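Local coordinates for pyruvate kinase 1 (Trypanosoma brucei brucei, PDB 4KCU), which catalyses the last step of glycolysis, the transfer of phosphate from phosphoenolpyruvate to ADP that yields pyruvate and ATP, at residues A[26-31]-A[47-52]; A[259-264]-A[281-286]; A[239-244]-A[263-268]. One frame throughout, in Å; residues are numbered along the deposited sequence.

Interaction 1 of 3, residues A[26-31]-A[47-52]; sequences CTIGPS and SVARMN. With K (potassium ion), chain D; MLT (D-malate), chain E.
Arg50 NH1 donates to Thr27 OG1 over 2.7 Å, and the hydroxyl lies at the edge of the guanidinium, within 2° of its plane. The two side chains run side by side and point the same way from neighbouring strands. Arg50 has CG anti to its own N (chi1 165°) and stays extended as far as NE, while Thr27 OG1 sits beside its backbone N. Leu330 O positions the hydroxyl by a further bond; with NH1 held by Thr27 and NE by a salt bridge to Asp84, rotation of the guanidinium is limited. Arg50 NH1 stops 3.5 Å from malate O5, which approaches obliquely, where its positive charge would probably favour the bound carboxylate.

Beneath this pair the backbones join as parallel strands. Cys26 N bonds to Val48 O, Arg50 N to Cys26 O at 2.8 Å, and Ile28 N to Arg50 O at 3.1 Å. Just past the last of these, a water donates to Ile28 O and accepts from Asn52 N, continuing the link where the two segments part. Asn52 OD1 binds the potassium ion at 2.7 Å, a site completed by Ser54, Asp84, Thr85 O and waters.

On the other face of the sheet, Ile28 CG1 rests on Ala49 CB at 4.0 Å, and helix 35-44 covers Cys26 and Ile28 through Leu38 and Leu41. This is the strand pairing of a right-handed beta-alpha-beta unit, the first of a TIM barrel, with its polar side chains gathered at the C-terminal strand ends, where enzymes of this fold place the active site.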
loop_
_atom_site.group_PDB
_atom_site.type_symbol
_atom_site.label_atom_id
_atom_site.label_comp_id
_atom_site.label_asym_id
_atom_site.label_seq_id
_atom_site.Cartn_x
_atom_site.Cartn_y
_atom_site.Cartn_z
ATOM N N CYS A 26 23.852 -30.112 -8.260
ATOM C CA CYS A 26 24.812 -30.436 -9.327
ATOM C C CYS A 26 24.593 -31.838 -9.859
ATOM O O CYS A 26 24.493 -32.781 -9.096
ATOM C CB CYS A 26 26.245 -30.351 -8.799
ATOM S SG CYS A 26 26.659 -28.720 -8.151
ATOM N N THR A 27 24.611 -31.979 -11.171
ATOM C CA THR A 27 24.537 -33.292 -11.786
ATOM C C THR A 27 25.920 -33.901 -11.844
ATOM O O THR A 27 26.880 -33.251 -12.281
ATOM C CB THR A 27 23.945 -33.204 -13.193
ATOM O OG1 THR A 27 22.679 -32.539 -13.127
ATOM C CG2 THR A 27 23.779 -34.618 -13.829
ATOM N N ILE A 28 26.029 -35.138 -11.367
ATOM C CA ILE A 28 27.306 -35.869 -11.393
ATOM C C ILE A 28 27.488 -36.639 -12.697
ATOM O O ILE A 28 26.539 -37.208 -13.215
ATOM C CB ILE A 28 27.436 -36.821 -10.196
ATOM C CG1 ILE A 28 26.985 -36.107 -8.916
ATOM C CG2 ILE A 28 28.891 -37.244 -10.041
ATOM C CD1 ILE A 28 27.725 -34.797 -8.659
ATOM N N GLY A 29 28.686 -36.549 -13.272
ATOM C CA GLY A 29 29.096 -37.392 -14.402
ATOM C C GLY A 29 30.611 -37.624 -14.397
ATOM O O GLY A 29 31.250 -37.554 -13.349
ATOM N N PRO A 30 31.197 -37.841 -15.577
ATOM C CA PRO A 30 32.655 -38.079 -15.749
ATOM C C PRO A 30 33.551 -36.997 -15.110
ATOM O O PRO A 30 34.461 -37.324 -14.348
ATOM C CB PRO A 30 32.826 -38.082 -17.268
ATOM C CG PRO A 30 31.505 -38.568 -17.781
ATOM C CD PRO A 30 30.454 -38.028 -16.833
ATOM N N SER A 31 33.262 -35.727 -15.375
ATOM C CA SER A 31 34.014 -34.608 -14.739
ATOM C C SER A 31 34.102 -34.719 -13.199
ATOM O O SER A 31 34.992 -34.125 -12.576
ATOM C CB SER A 31 33.375 -33.249 -15.096
ATOM O OG SER A 31 33.551 -32.927 -16.461
ATOM N N SER A 47 24.999 -28.535 -2.697
ATOM C CA SER A 47 24.186 -29.106 -1.590
ATOM C C SER A 47 23.530 -30.452 -1.922
ATOM O O SER A 47 23.184 -31.218 -1.019
ATOM C CB SER A 47 23.098 -28.132 -1.160
ATOM O OG SER A 47 23.675 -27.027 -0.518
ATOM N N VAL A 48 23.247 -30.679 -3.198
ATOM C CA VAL A 48 22.561 -31.907 -3.629
ATOM C C VAL A 48 23.208 -32.452 -4.888
ATOM O O VAL A 48 23.495 -31.712 -5.821
ATOM C CB VAL A 48 21.074 -31.674 -3.904
ATOM C CG1 VAL A 48 20.403 -32.944 -4.446
ATOM C CG2 VAL A 48 20.381 -31.155 -2.656
ATOM N N ALA A 49 23.493 -33.745 -4.876
ATOM C CA ALA A 49 24.073 -34.412 -5.998
ATOM C C ALA A 49 22.958 -35.091 -6.759
ATOM O O ALA A 49 22.184 -35.874 -6.186
ATOM C CB ALA A 49 25.076 -35.440 -5.507
ATOM N N ARG A 50 22.845 -34.772 -8.045
ATOM C CA ARG A 50 21.805 -35.376 -8.891
ATOM C C ARG A 50 22.356 -36.516 -9.741
ATOM O O ARG A 50 23.306 -36.338 -10.530
ATOM C CB ARG A 50 21.156 -34.326 -9.773
ATOM C CG ARG A 50 20.342 -34.872 -10.923
ATOM C CD ARG A 50 19.899 -33.725 -11.807
ATOM N NE ARG A 50 19.089 -34.178 -12.924
ATOM C CZ ARG A 50 19.447 -34.065 -14.192
ATOM N NH1 ARG A 50 20.624 -33.522 -14.506
ATOM N NH2 ARG A 50 18.631 -34.516 -15.144
ATOM N N MET A 51 21.744 -37.678 -9.600
ATOM C CA MET A 51 22.053 -38.794 -10.469
ATOM C C MET A 51 21.074 -38.834 -11.621
ATOM O O MET A 51 19.870 -39.011 -11.421
ATOM C CB MET A 51 21.979 -40.102 -9.688
ATOM C CG MET A 51 23.042 -40.223 -8.613
ATOM S SD MET A 51 22.812 -41.700 -7.604
ATOM C CE MET A 51 21.106 -41.523 -7.064
ATOM N N ASN A 52 21.592 -38.746 -12.830
ATOM C CA ASN A 52 20.728 -38.732 -13.992
ATOM C C ASN A 52 20.557 -40.116 -14.587
ATOM O O ASN A 52 21.407 -40.569 -15.331
ATOM C CB ASN A 52 21.282 -37.787 -15.055
ATOM C CG ASN A 52 20.390 -37.720 -16.276
ATOM O OD1 ASN A 52 19.216 -38.133 -16.234
ATOM N ND2 ASN A 52 20.932 -37.214 -17.373
HETATM K K K D . 16.511 -37.829 -16.520
HETATM C C1 MLT E . 15.103 -30.733 -18.440
HETATM O O1 MLT E . 14.470 -31.084 -19.479
HETATM O O2 MLT E . 15.353 -29.547 -18.106
HETATM C C2 MLT E . 15.833 -31.866 -17.668
HETATM O O3 MLT E . 14.958 -32.751 -17.024
HETATM C C3 MLT E . 16.942 -31.381 -16.733
HETATM C C4 MLT E . 18.237 -31.527 -17.557
HETATM O O4 MLT E . 18.104 -31.740 -18.791
HETATM O O5 MLT E . 19.316 -31.450 -16.950
HETATM O O HOH W 1 24.470 -38.779 -12.964
HETATM O O HOH W 2 14.571 -37.676 -18.551
HETATM O O HOH W 3 17.110 -35.070 -17.790
#

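Interaction 2 of 3, residues A[259-264]-A[281-286]. With MLT (D-malate), chain E.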
loop_
_atom_site.group_PDB
_atom_site.type_symbol
_atom_site.label_atom_id
_atom_site.label_comp_id
_atom_site.label_asym_id
_atom_site.label_seq_id
_atom_site.Cartn_x
_atom_site.Cartn_y
_atom_site.Cartn_z
ATOM N N ILE A 259 8.907 -29.123 -6.717
ATOM C CA ILE A 259 8.782 -29.023 -8.152
ATOM C C ILE A 259 10.146 -28.625 -8.748
ATOM O O ILE A 259 10.885 -27.774 -8.183
ATOM C CB ILE A 259 7.763 -27.924 -8.536
ATOM C CG1 ILE A 259 6.339 -28.301 -8.105
ATOM C CG2 ILE A 259 7.834 -27.604 -10.024
ATOM C CD1 ILE A 259 5.776 -29.564 -8.783
ATOM N N MET A 260 10.426 -29.145 -9.938
ATOM C CA MET A 260 11.515 -28.629 -10.747
ATOM C C MET A 260 10.951 -28.032 -12.021
ATOM O O MET A 260 10.179 -28.676 -12.714
ATOM C CB MET A 260 12.483 -29.739 -11.108
ATOM C CG MET A 260 13.697 -29.233 -11.861
ATOM S SD MET A 260 14.594 -30.514 -12.737
ATOM C CE MET A 260 15.256 -31.461 -11.349
ATOM N N VAL A 261 11.315 -26.786 -12.318
ATOM C CA VAL A 261 10.987 -26.212 -13.616
ATOM C C VAL A 261 12.047 -26.694 -14.575
ATOM O O VAL A 261 13.188 -26.226 -14.521
ATOM C CB VAL A 261 11.004 -24.677 -13.576
ATOM C CG1 VAL A 261 10.511 -24.093 -14.911
ATOM C CG2 VAL A 261 10.148 -24.201 -12.427
ATOM N N ALA A 262 11.718 -27.756 -15.313
ATOM C CA ALA A 262 12.691 -28.476 -16.139
ATOM C C ALA A 262 12.775 -27.792 -17.495
ATOM O O ALA A 262 12.131 -28.235 -18.469
ATOM C CB ALA A 262 12.252 -29.934 -16.320
ATOM N N ARG A 263 13.525 -26.690 -17.550
ATOM C CA ARG A 263 13.411 -25.789 -18.659
ATOM C C ARG A 263 13.881 -26.404 -19.985
ATOM O O ARG A 263 13.383 -26.022 -21.043
ATOM C CB ARG A 263 14.094 -24.467 -18.376
ATOM C CG ARG A 263 13.429 -23.697 -17.227
ATOM C CD ARG A 263 14.068 -22.330 -16.993
ATOM N NE ARG A 263 15.520 -22.405 -17.076
ATOM C CZ ARG A 263 16.315 -21.356 -17.003
ATOM N NH1 ARG A 263 15.800 -20.173 -16.793
ATOM N NH2 ARG A 263 17.633 -21.491 -17.144
ATOM N N GLY A 264 14.753 -27.422 -19.911
ATOM C CA GLY A 264 15.259 -28.122 -21.113
ATOM C C GLY A 264 14.138 -28.699 -21.987
ATOM O O GLY A 264 13.860 -28.172 -23.083
ATOM N N CYS A 281 5.361 -18.224 -12.995
ATOM C CA CYS A 281 4.110 -18.695 -12.502
ATOM C C CYS A 281 4.331 -19.896 -11.551
ATOM O O CYS A 281 3.865 -19.889 -10.428
ATOM C CB CYS A 281 3.214 -19.075 -13.670
ATOM S SG CYS A 281 1.676 -19.826 -13.163
ATOM N N ILE A 282 5.165 -20.843 -11.952
ATOM C CA ILE A 282 5.339 -22.050 -11.177
ATOM C C ILE A 282 6.090 -21.803 -9.849
ATOM O O ILE A 282 5.681 -22.311 -8.778
ATOM C CB ILE A 282 6.070 -23.093 -11.991
ATOM C CG1 ILE A 282 5.145 -23.652 -13.080
ATOM C CG2 ILE A 282 6.596 -24.205 -11.090
ATOM C CD1 ILE A 282 5.909 -24.304 -14.216
ATOM N N ILE A 283 7.163 -21.012 -9.914
ATOM C CA ILE A 283 7.959 -20.722 -8.736
ATOM C C ILE A 283 7.107 -20.038 -7.673
ATOM O O ILE A 283 7.169 -20.394 -6.490
ATOM C CB ILE A 283 9.176 -19.817 -9.082
ATOM C CG1 ILE A 283 10.255 -20.645 -9.785
ATOM C CG2 ILE A 283 9.726 -19.092 -7.831
ATOM C CD1 ILE A 283 11.435 -19.792 -10.303
ATOM N N SER A 284 6.360 -19.012 -8.085
ATOM C CA SER A 284 5.465 -18.303 -7.194
ATOM C C SER A 284 4.393 -19.192 -6.585
ATOM O O SER A 284 4.170 -19.135 -5.395
ATOM C CB SER A 284 4.843 -17.115 -7.915
ATOM O OG SER A 284 5.819 -16.081 -8.069
ATOM N N LYS A 285 3.802 -20.090 -7.371
ATOM C CA LYS A 285 2.815 -21.013 -6.810
ATOM C C LYS A 285 3.445 -21.922 -5.744
ATOM O O LYS A 285 2.788 -22.290 -4.786
ATOM C CB LYS A 285 2.174 -21.884 -7.903
ATOM C CG LYS A 285 1.207 -21.134 -8.803
ATOM C CD LYS A 285 0.744 -22.033 -9.926
ATOM C CE LYS A 285 -0.405 -21.399 -10.698
ATOM N NZ LYS A 285 -1.703 -21.451 -9.968
ATOM N N CYS A 286 4.672 -22.388 -5.980
ATOM C CA CYS A 286 5.366 -23.156 -4.974
ATOM C C CYS A 286 5.666 -22.329 -3.735
ATOM O O CYS A 286 5.586 -22.861 -2.618
ATOM C CB CYS A 286 6.663 -23.738 -5.517
ATOM S SG CYS A 286 6.396 -24.998 -6.770
HETATM C C1 MLT E . 15.103 -30.733 -18.440
HETATM O O1 MLT E . 14.470 -31.084 -19.479
HETATM O O2 MLT E . 15.353 -29.547 -18.106
HETATM C C2 MLT E . 15.833 -31.866 -17.668
HETATM O O3 MLT E . 14.958 -32.751 -17.024
HETATM C C3 MLT E . 16.942 -31.381 -16.733
HETATM C C4 MLT E . 18.237 -31.527 -17.557
HETATM O O4 MLT E . 18.104 -31.740 -18.791
HETATM O O5 MLT E . 19.316 -31.450 -16.950
#
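Ile259 and Val261 of strand 258-262 pack on helix 275-289 as a wall strand packs on an outer helix of a TIM barrel, the helix returning antiparallel to the strand. The axes of 259-262 and 281-286 run at 172° and approach to 9.3 Å, a separation filled by aliphatic side chains and one cysteine.

Ile282 is the middle of the contact. Its CG2 branch, anti to the backbone N, touches two alternate residues of the strand: Ile259 CG2 and Val261 CG2 each lie 3.8 Å from Ile282 CG2. The side chains of Ile259 and Ile282 cross at about a right angle, whereas Val261 meets Ile282 at a slant. One turn further along the helix, Cys286 SG packs against the other branch of Ile259, 3.6 Å from its CG1. The two gamma branches of Ile259 are thus divided between successive turns of the helix. At the opposite end Ile283 CG1 comes near Val261 CG2 at 4.4 Å, a looser touch. No hydrogen bond crosses the interface.

The side chain of Met260 points away from the helix, into the barrel. Beyond Ala262, the N-cap of helix 263-269, Gly264 N reaches malate O2 at 2.9 Å, so a strand with an apolar outer face leads into the ligand site.

Around the contact, Ile240 of the neighbouring strand 235-240 touches Ile282, Val293 of strand 293-296 packs on Ile283 and Cys286, and helix 249-255 covers Ile259 through Ile252 and Ile253. Farther round helix 275-289, Cys281 and Ser284 meet Leu10 and Leu4 of a second subunit.

Interaction 3 of 3, residues A[239-244]-A[263-268]. With MG (magnesium ion), chain C; MLT (D-malate), chain E.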
loop_
_atom_site.group_PDB
_atom_site.type_symbol
_atom_site.label_atom_id
_atom_site.label_comp_id
_atom_site.label_asym_id
_atom_site.label_seq_id
_atom_site.Cartn_x
_atom_site.Cartn_y
_atom_site.Cartn_z
ATOM N N LYS A 239 9.099 -32.940 -12.036
ATOM C CA LYS A 239 9.660 -32.086 -13.062
ATOM C C LYS A 239 8.558 -31.686 -14.030
ATOM O O LYS A 239 7.846 -32.545 -14.539
ATOM C CB LYS A 239 10.771 -32.804 -13.796
ATOM C CG LYS A 239 11.893 -33.242 -12.877
ATOM C CD LYS A 239 12.760 -34.312 -13.523
ATOM C CE LYS A 239 13.612 -33.731 -14.656
ATOM N NZ LYS A 239 14.371 -34.825 -15.332
ATOM N N ILE A 240 8.331 -30.375 -14.170
ATOM C CA ILE A 240 7.381 -29.861 -15.139
ATOM C C ILE A 240 8.109 -29.592 -16.427
ATOM O O ILE A 240 9.015 -28.746 -16.469
ATOM C CB ILE A 240 6.741 -28.558 -14.651
ATOM C CG1 ILE A 240 6.099 -28.780 -13.275
ATOM C CG2 ILE A 240 5.749 -28.029 -15.686
ATOM C CD1 ILE A 240 4.974 -29.807 -13.297
ATOM N N GLU A 241 7.731 -30.342 -17.461
ATOM C CA GLU A 241 8.535 -30.531 -18.670
ATOM C C GLU A 241 7.654 -30.452 -19.913
ATOM O O GLU A 241 8.151 -30.548 -21.014
ATOM C CB GLU A 241 9.217 -31.925 -18.706
ATOM C CG GLU A 241 10.073 -32.278 -17.527
ATOM C CD GLU A 241 11.225 -33.171 -17.901
ATOM O OE1 GLU A 241 12.140 -32.697 -18.597
ATOM O OE2 GLU A 241 11.235 -34.341 -17.475
ATOM N N ASN A 242 6.353 -30.418 -19.749
ATOM C CA ASN A 242 5.497 -30.282 -20.939
ATOM C C ASN A 242 4.244 -29.469 -20.691
ATOM O O ASN A 242 3.969 -29.042 -19.558
ATOM C CB ASN A 242 5.139 -31.659 -21.516
ATOM C CG ASN A 242 4.597 -32.570 -20.476
ATOM O OD1 ASN A 242 3.845 -32.134 -19.620
ATOM N ND2 ASN A 242 5.117 -33.781 -20.417
ATOM N N HIS A 243 3.488 -29.281 -21.763
ATOM C CA HIS A 243 2.272 -28.482 -21.792
ATOM C C HIS A 243 1.301 -28.892 -20.701
ATOM O O HIS A 243 0.783 -28.049 -19.950
ATOM C CB HIS A 243 1.650 -28.650 -23.171
ATOM C CG HIS A 243 0.273 -28.098 -23.291
ATOM N ND1 HIS A 243 0.036 -26.789 -23.538
ATOM C CD2 HIS A 243 -0.975 -28.730 -23.258
ATOM C CE1 HIS A 243 -1.294 -26.587 -23.623
ATOM N NE2 HIS A 243 -1.911 -27.773 -23.444
ATOM N N GLN A 244 1.121 -30.195 -20.550
ATOM C CA GLN A 244 0.138 -30.745 -19.644
ATOM C C GLN A 244 0.575 -30.608 -18.164
ATOM O O GLN A 244 -0.237 -30.261 -17.275
ATOM C CB GLN A 244 -0.105 -32.205 -20.010
ATOM C CG GLN A 244 -1.408 -32.768 -19.521
ATOM C CD GLN A 244 -1.616 -34.208 -19.991
ATOM O OE1 GLN A 244 -1.037 -34.637 -20.995
ATOM N NE2 GLN A 244 -2.419 -34.961 -19.255
ATOM N N ARG A 263 13.525 -26.690 -17.550
ATOM C CA ARG A 263 13.411 -25.789 -18.659
ATOM C C ARG A 263 13.881 -26.404 -19.985
ATOM O O ARG A 263 13.383 -26.022 -21.043
ATOM C CB ARG A 263 14.094 -24.467 -18.376
ATOM C CG ARG A 263 13.429 -23.697 -17.227
ATOM C CD ARG A 263 14.068 -22.330 -16.993
ATOM N NE ARG A 263 15.520 -22.405 -17.076
ATOM C CZ ARG A 263 16.315 -21.356 -17.003
ATOM N NH1 ARG A 263 15.800 -20.173 -16.793
ATOM N NH2 ARG A 263 17.633 -21.491 -17.144
ATOM N N GLY A 264 14.753 -27.422 -19.911
ATOM C CA GLY A 264 15.259 -28.122 -21.113
ATOM C C GLY A 264 14.138 -28.699 -21.987
ATOM O O GLY A 264 13.860 -28.172 -23.083
ATOM N N ASP A 265 13.476 -29.762 -21.513
ATOM C CA ASP A 265 12.326 -30.305 -22.246
ATOM C C ASP A 265 11.171 -29.308 -22.369
ATOM O O ASP A 265 10.523 -29.197 -23.422
ATOM C CB ASP A 265 11.845 -31.634 -21.644
ATOM C CG ASP A 265 12.769 -32.801 -22.005
ATOM O OD1 ASP A 265 13.529 -33.265 -21.104
ATOM O OD2 ASP A 265 12.781 -33.209 -23.206
ATOM N N LEU A 266 10.933 -28.542 -21.318
ATOM C CA LEU A 266 9.827 -27.589 -21.378
ATOM C C LEU A 266 9.934 -26.639 -22.583
ATOM O O LEU A 266 8.934 -26.359 -23.260
ATOM C CB LEU A 266 9.694 -26.823 -20.069
ATOM C CG LEU A 266 8.461 -25.940 -19.999
ATOM C CD1 LEU A 266 7.202 -26.819 -20.065
ATOM C CD2 LEU A 266 8.487 -25.075 -18.736
ATOM N N GLY A 267 11.147 -26.157 -22.852
ATOM C CA GLY A 267 11.368 -25.123 -23.870
ATOM C C GLY A 267 11.369 -25.681 -25.288
ATOM O O GLY A 267 11.476 -24.937 -26.263
ATOM N N VAL A 268 11.247 -26.997 -25.392
ATOM C CA VAL A 268 10.984 -27.644 -26.638
ATOM C C VAL A 268 9.490 -27.993 -26.738
ATOM O O VAL A 268 8.873 -27.800 -27.786
ATOM C CB VAL A 268 11.835 -28.922 -26.793
ATOM C CG1 VAL A 268 11.413 -29.677 -28.029
ATOM C CG2 VAL A 268 13.314 -28.570 -26.890
HETATM MG MG MG C . 14.088 -33.139 -19.078
HETATM C C1 MLT E . 15.103 -30.733 -18.440
HETATM O O1 MLT E . 14.470 -31.084 -19.479
HETATM O O2 MLT E . 15.353 -29.547 -18.106
HETATM C C2 MLT E . 15.833 -31.866 -17.668
HETATM O O3 MLT E . 14.958 -32.751 -17.024
HETATM C C3 MLT E . 16.942 -31.381 -16.733
HETATM C C4 MLT E . 18.237 -31.527 -17.557
HETATM O O4 MLT E . 18.104 -31.740 -18.791
HETATM O O5 MLT E . 19.316 -31.450 -16.950
HETATM O O HOH W 4 15.764 -33.875 -19.796
HETATM O O HOH W 5 13.274 -35.070 -18.355
#
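In both Glu241 and Asp265 chi1 swings CG to the side of the residue's own N and opposite its C (-55° in Glu241), and Glu241 then bends at chi2; together these turns bring one oxygen from each carboxylate to the same magnesium ion. Glu241 OE1 and Asp265 OD1 both bind the metal at 2.1 Å. The side chains approach at a slant with their carboxylate planes 70° apart, and the two ligating oxygens, Glu241 OE1 and Asp265 OD1, stand 2.9 Å from each other, a closeness that the shared cation makes tolerable.

Malate O1 and O3 and two waters complete six ligands. The start of helix 263-269 grips the malate carboxylate that carries O1 through its backbone: Asp265 N donates to malate O1 at 2.6 Å with a nearly straight bond (167°). Each metal-binding side chain is steadied through its second oxygen, Glu241 OE2 by Phe213 N and Asp265 OD2 by Asn179 ND2. Lys239 NZ, paired with Asp84, makes a long salt bridge to Glu241 OE2 at 3.8 Å.

Away from the ion, Leu266 packs on the backbone of 241-242. Leu266 CD1 lies 3.7 Å from Asn242 N, and Leu266 CA offers a CA-H...O contact to Glu241 O at 3.4 Å. Val246 adds to the cover over Leu266.

Chemically, a carboxylate from the loop after strand 235-240 and one from the first turn of helix 263-269 would repel one another, a repulsion that the divalent cation probably offsets. Malate fills two of its other four positions through carboxylate and hydroxyl, consistent with the way pyruvate kinases hold their substrate on magnesium.

All three contacts are buried and belong to one eight-stranded barrel, yet their chemistry changes with their place in it. Interaction 1 joins two adjacent strands by backbone bonds and reaches the malate from the arginine side. Interaction 2 is apolar, lying between the barrel wall and its outer helix. Interaction 3 is built on a metal at the C-terminal mouth. Interactions 2 and 3 share Arg263 and Gly264, and strands 258-262 and 235-240 are neighbours in the sheet; both also border the second subunit, whose Arg311 bonds to Arg263 O and Gly264 O. Interaction 1, about 20 Å from either by centres, comes near interaction 3 where Arg50 and Lys239 share Asp84, and both contacts reach the malate.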